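Local coordinates for alpha-toxin (Clostridium novyi, PDB 2VK9), which is a large clostridial toxin whose catalytic fragment joins a helical N-terminal region to a GT-A-type fold, at residues A[2-12]-A[71-82]. Residues are numbered along the deposited sequence; the frame is centred on the assembly and turned at random.
Sequences LITREQLMKIA and ALENFRDSLYSE
Met9 lies over one face of the Phe75 ring: its CE methyl sits over the ring centre, 3.4 Å from the centroid and 3° off the normal, a CH-pi contact. SD follows above the same ring, 4.6 Å from the centroid, making this a Met-aromatic pair. Bends at chi2 (80°) and chi3 (99°) curl the thioether over the ring. Thr4 OG1 lies at the ring edge, near its plane, while Ile3 CG2 approaches CE1 of Phe75 obliquely at 3.7 Å. The other branch of Ile3 reaches further along the helix, CD1 meeting Leu79 CD2 at 3.7 Å and CG1 lying across the aliphatic part of Glu82. At the Ala71 end Ala12 CB packs on Ala71 CB, 3.8 Å apart. The N-terminal segment 2-12, without regular helix or strand and including a type I beta turn from Gln7 to Lys10, packs along helix 69-90, whose residues 71-82 fall in the N-terminal helical domain family of these toxins, mainly through apolar side chains. Helix 21-35 adds Phe33 against Ile3 and Leu27 against Met9; Leu49 of helix 42-62 touches both Ile3 and Glu82. Hydrogen bonds from Asn34 ND2 to Thr4 O and from Arg68 NE to Ala12 O tie the segment's backbone at Thr4 and Ala12.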
loop_
_atom_site.group_PDB
_atom_site.type_symbol
_atom_site.label_atom_id
_atom_site.label_comp_id
_atom_site.label_asym_id
_atom_site.label_seq_id
_atom_site.Cartn_x
_atom_site.Cartn_y
_atom_site.Cartn_z
ATOM N N LEU A 2 27.335 -22.167 -3.331
ATOM C CA LEU A 2 27.759 -20.818 -3.791
ATOM C C LEU A 2 27.396 -20.645 -5.273
ATOM O O LEU A 2 26.611 -21.435 -5.831
ATOM C CB LEU A 2 29.271 -20.648 -3.577
ATOM C CG LEU A 2 29.800 -19.291 -3.062
ATOM C CD1 LEU A 2 31.290 -19.379 -2.707
ATOM C CD2 LEU A 2 29.576 -18.156 -4.051
ATOM N N ILE A 3 27.959 -19.600 -5.887
ATOM C CA ILE A 3 27.922 -19.386 -7.330
ATOM C C ILE A 3 28.959 -20.313 -7.967
ATOM O O ILE A 3 29.879 -20.795 -7.286
ATOM C CB ILE A 3 28.275 -17.922 -7.699
ATOM C CG1 ILE A 3 27.352 -16.932 -7.000
ATOM C CG2 ILE A 3 28.100 -17.686 -9.179
ATOM C CD1 ILE A 3 27.607 -15.517 -7.458
ATOM N N THR A 4 28.812 -20.552 -9.272
ATOM C CA THR A 4 29.704 -21.443 -10.012
ATOM C C THR A 4 31.151 -20.944 -10.081
ATOM O O THR A 4 31.423 -19.765 -9.865
ATOM C CB THR A 4 29.158 -21.714 -11.425
ATOM O OG1 THR A 4 29.074 -20.478 -12.132
ATOM C CG2 THR A 4 27.782 -22.396 -11.390
ATOM N N ARG A 5 32.068 -21.860 -10.379
ATOM C CA ARG A 5 33.493 -21.554 -10.452
ATOM C C ARG A 5 33.839 -20.874 -11.790
ATOM O O ARG A 5 33.125 -21.060 -12.767
ATOM C CB ARG A 5 34.261 -22.856 -10.189
ATOM C CG ARG A 5 35.458 -23.186 -11.058
ATOM C CD ARG A 5 35.551 -24.719 -11.207
ATOM N NE ARG A 5 36.902 -25.198 -11.526
ATOM C CZ ARG A 5 37.156 -26.308 -12.223
ATOM N NH1 ARG A 5 36.151 -27.049 -12.684
ATOM N NH2 ARG A 5 38.413 -26.672 -12.473
ATOM N N GLU A 6 34.901 -20.065 -11.819
ATOM C CA GLU A 6 35.300 -19.317 -13.031
ATOM C C GLU A 6 35.608 -20.214 -14.226
ATOM O O GLU A 6 35.255 -19.892 -15.354
ATOM C CB GLU A 6 36.504 -18.401 -12.769
ATOM C CG GLU A 6 36.852 -17.488 -13.957
ATOM C CD GLU A 6 38.311 -17.041 -14.003
ATOM O OE1 GLU A 6 39.149 -17.583 -13.258
ATOM O OE2 GLU A 6 38.632 -16.142 -14.808
ATOM N N GLN A 7 36.289 -21.326 -13.974
ATOM C CA GLN A 7 36.557 -22.328 -15.001
ATOM C C GLN A 7 35.242 -22.964 -15.450
ATOM O O GLN A 7 34.997 -23.155 -16.641
ATOM C CB GLN A 7 37.479 -23.412 -14.441
ATOM C CG GLN A 7 38.526 -22.917 -13.445
ATOM C CD GLN A 7 39.693 -22.204 -14.123
ATOM O OE1 GLN A 7 40.386 -22.788 -14.977
ATOM N NE2 GLN A 7 39.925 -20.938 -13.739
ATOM N N LEU A 8 34.444 -23.245 -14.464
ATOM C CA LEU A 8 33.126 -23.836 -14.670
ATOM C C LEU A 8 32.258 -22.954 -15.561
ATOM O O LEU A 8 31.493 -23.439 -16.288
ATOM C CB LEU A 8 32.430 -24.074 -13.328
ATOM C CG LEU A 8 31.039 -24.710 -13.389
ATOM C CD1 LEU A 8 31.115 -26.106 -13.988
ATOM C CD2 LEU A 8 30.403 -24.748 -12.007
ATOM N N MET A 9 32.450 -21.695 -15.368
ATOM C CA MET A 9 31.732 -20.674 -16.126
ATOM C C MET A 9 31.997 -20.740 -17.641
ATOM O O MET A 9 31.319 -20.073 -18.419
ATOM C CB MET A 9 32.064 -19.293 -15.572
ATOM C CG MET A 9 31.865 -18.167 -16.549
ATOM S SD MET A 9 30.147 -17.707 -16.664
ATOM C CE MET A 9 30.198 -16.284 -15.589
ATOM N N LYS A 10 32.971 -21.545 -18.060
ATOM C CA LYS A 10 33.117 -21.879 -19.484
ATOM C C LYS A 10 32.121 -22.984 -19.923
ATOM O O LYS A 10 32.475 -24.115 -20.276
ATOM C CB LYS A 10 34.572 -22.163 -19.836
ATOM C CG LYS A 10 35.443 -20.891 -19.827
ATOM C CD LYS A 10 35.739 -20.356 -18.413
ATOM C CE LYS A 10 36.669 -19.138 -18.420
ATOM N NZ LYS A 10 38.110 -19.446 -18.614
ATOM N N ILE A 11 30.851 -22.606 -19.782
ATOM C CA ILE A 11 29.680 -23.194 -20.400
ATOM C C ILE A 11 29.297 -22.064 -21.350
ATOM O O ILE A 11 28.371 -22.171 -22.152
ATOM C CB ILE A 11 28.537 -23.476 -19.331
ATOM C CG1 ILE A 11 27.204 -23.873 -19.985
ATOM C CG2 ILE A 11 28.274 -22.262 -18.426
ATOM C CD1 ILE A 11 27.084 -25.343 -20.421
ATOM N N ALA A 12 30.055 -20.973 -21.231
ATOM C CA ALA A 12 29.884 -19.768 -22.025
ATOM C C ALA A 12 30.899 -19.656 -23.170
ATOM O O ALA A 12 31.058 -18.587 -23.768
ATOM C CB ALA A 12 29.973 -18.552 -21.128
ATOM N N ALA A 71 24.162 -18.602 -21.981
ATOM C CA ALA A 71 24.935 -19.091 -20.857
ATOM C C ALA A 71 24.989 -18.054 -19.733
ATOM O O ALA A 71 24.872 -18.394 -18.551
ATOM C CB ALA A 71 26.331 -19.464 -21.305
ATOM N N LEU A 72 25.157 -16.790 -20.118
ATOM C CA LEU A 72 25.300 -15.694 -19.167
ATOM C C LEU A 72 23.985 -15.370 -18.489
ATOM O O LEU A 72 23.977 -14.921 -17.358
ATOM C CB LEU A 72 25.876 -14.451 -19.849
ATOM C CG LEU A 72 27.390 -14.495 -20.064
ATOM C CD1 LEU A 72 27.840 -13.385 -20.982
ATOM C CD2 LEU A 72 28.158 -14.442 -18.746
ATOM N N GLU A 73 22.876 -15.602 -19.182
ATOM C CA GLU A 73 21.560 -15.421 -18.593
ATOM C C GLU A 73 21.280 -16.518 -17.554
ATOM O O GLU A 73 20.778 -16.222 -16.465
ATOM C CB GLU A 73 20.479 -15.374 -19.675
ATOM C CG GLU A 73 19.144 -14.766 -19.218
ATOM C CD GLU A 73 19.182 -13.234 -19.026
ATOM O OE1 GLU A 73 20.024 -12.546 -19.653
ATOM O OE2 GLU A 73 18.349 -12.716 -18.244
ATOM N N ASN A 74 21.614 -17.769 -17.877
ATOM C CA ASN A 74 21.560 -18.848 -16.890
ATOM C C ASN A 74 22.470 -18.549 -15.706
ATOM O O ASN A 74 22.119 -18.821 -14.562
ATOM C CB ASN A 74 21.956 -20.193 -17.499
ATOM C CG ASN A 74 20.922 -20.732 -18.477
ATOM O OD1 ASN A 74 19.774 -20.288 -18.510
ATOM N ND2 ASN A 74 21.334 -21.707 -19.278
ATOM N N PHE A 75 23.643 -17.993 -15.990
ATOM C CA PHE A 75 24.562 -17.597 -14.943
ATOM C C PHE A 75 23.926 -16.532 -14.064
ATOM O O PHE A 75 24.028 -16.595 -12.838
ATOM C CB PHE A 75 25.871 -17.075 -15.534
ATOM C CG PHE A 75 26.709 -16.295 -14.558
ATOM C CD1 PHE A 75 27.344 -16.933 -13.494
ATOM C CD2 PHE A 75 26.865 -14.918 -14.702
ATOM C CE1 PHE A 75 28.113 -16.213 -12.589
ATOM C CE2 PHE A 75 27.648 -14.184 -13.799
ATOM C CZ PHE A 75 28.265 -14.833 -12.742
ATOM N N ARG A 76 23.270 -15.558 -14.692
ATOM C CA ARG A 76 22.615 -14.474 -13.965
ATOM C C ARG A 76 21.552 -15.028 -13.015
ATOM O O ARG A 76 21.450 -14.585 -11.874
ATOM C CB ARG A 76 22.019 -13.443 -14.925
ATOM C CG ARG A 76 21.159 -12.402 -14.244
ATOM C CD ARG A 76 20.369 -11.612 -15.249
ATOM N NE ARG A 76 21.082 -10.408 -15.648
ATOM C CZ ARG A 76 21.032 -9.882 -16.865
ATOM N NH1 ARG A 76 20.320 -10.463 -17.823
ATOM N NH2 ARG A 76 21.714 -8.782 -17.129
ATOM N N ASP A 77 20.790 -16.014 -13.477
ATOM C CA ASP A 77 19.788 -16.660 -12.638
ATOM C C ASP A 77 20.352 -17.181 -11.326
ATOM O O ASP A 77 19.636 -17.242 -10.332
ATOM C CB ASP A 77 19.105 -17.802 -13.388
ATOM C CG ASP A 77 18.117 -17.310 -14.439
ATOM O OD1 ASP A 77 17.862 -16.083 -14.526
ATOM O OD2 ASP A 77 17.589 -18.166 -15.185
ATOM N N SER A 78 21.627 -17.555 -11.320
ATOM C CA SER A 78 22.241 -18.107 -10.111
ATOM C C SER A 78 22.614 -17.014 -9.117
ATOM O O SER A 78 22.794 -17.287 -7.931
ATOM C CB SER A 78 23.450 -18.998 -10.436
ATOM O OG SER A 78 24.499 -18.274 -11.060
ATOM N N LEU A 79 22.732 -15.782 -9.609
ATOM C CA LEU A 79 22.872 -14.618 -8.745
ATOM C C LEU A 79 21.618 -14.441 -7.881
ATOM O O LEU A 79 21.706 -14.040 -6.724
ATOM C CB LEU A 79 23.117 -13.361 -9.576
ATOM C CG LEU A 79 24.252 -13.354 -10.596
ATOM C CD1 LEU A 79 24.214 -12.056 -11.392
ATOM C CD2 LEU A 79 25.610 -13.543 -9.938
ATOM N N TYR A 80 20.458 -14.749 -8.459
ATOM C CA TYR A 80 19.185 -14.691 -7.759
ATOM C C TYR A 80 19.122 -15.769 -6.688
ATOM O O TYR A 80 18.671 -15.525 -5.569
ATOM C CB TYR A 80 18.023 -14.891 -8.733
ATOM C CG TYR A 80 17.936 -13.890 -9.869
ATOM C CD1 TYR A 80 18.384 -12.580 -9.713
ATOM C CD2 TYR A 80 17.365 -14.248 -11.092
ATOM C CE1 TYR A 80 18.293 -11.667 -10.744
ATOM C CE2 TYR A 80 17.262 -13.336 -12.123
ATOM C CZ TYR A 80 17.730 -12.049 -11.941
ATOM O OH TYR A 80 17.641 -11.129 -12.952
ATOM N N SER A 81 19.566 -16.970 -7.041
ATOM C CA SER A 81 19.596 -18.079 -6.096
ATOM C C SER A 81 20.584 -17.798 -4.987
ATOM O O SER A 81 20.409 -18.263 -3.864
ATOM C CB SER A 81 19.963 -19.382 -6.802
ATOM O OG SER A 81 18.858 -19.855 -7.555
ATOM N N GLU A 82 21.621 -17.037 -5.311
ATOM C CA GLU A 82 22.614 -16.656 -4.332
ATOM C C GLU A 82 22.049 -15.554 -3.449
ATOM O O GLU A 82 22.335 -15.511 -2.257
ATOM C CB GLU A 82 23.907 -16.211 -5.017
ATOM C CG GLU A 82 25.048 -15.880 -4.061
ATOM C CD GLU A 82 25.734 -17.109 -3.465
ATOM O OE1 GLU A 82 25.302 -18.262 -3.729
ATOM O OE2 GLU A 82 26.731 -16.914 -2.731
#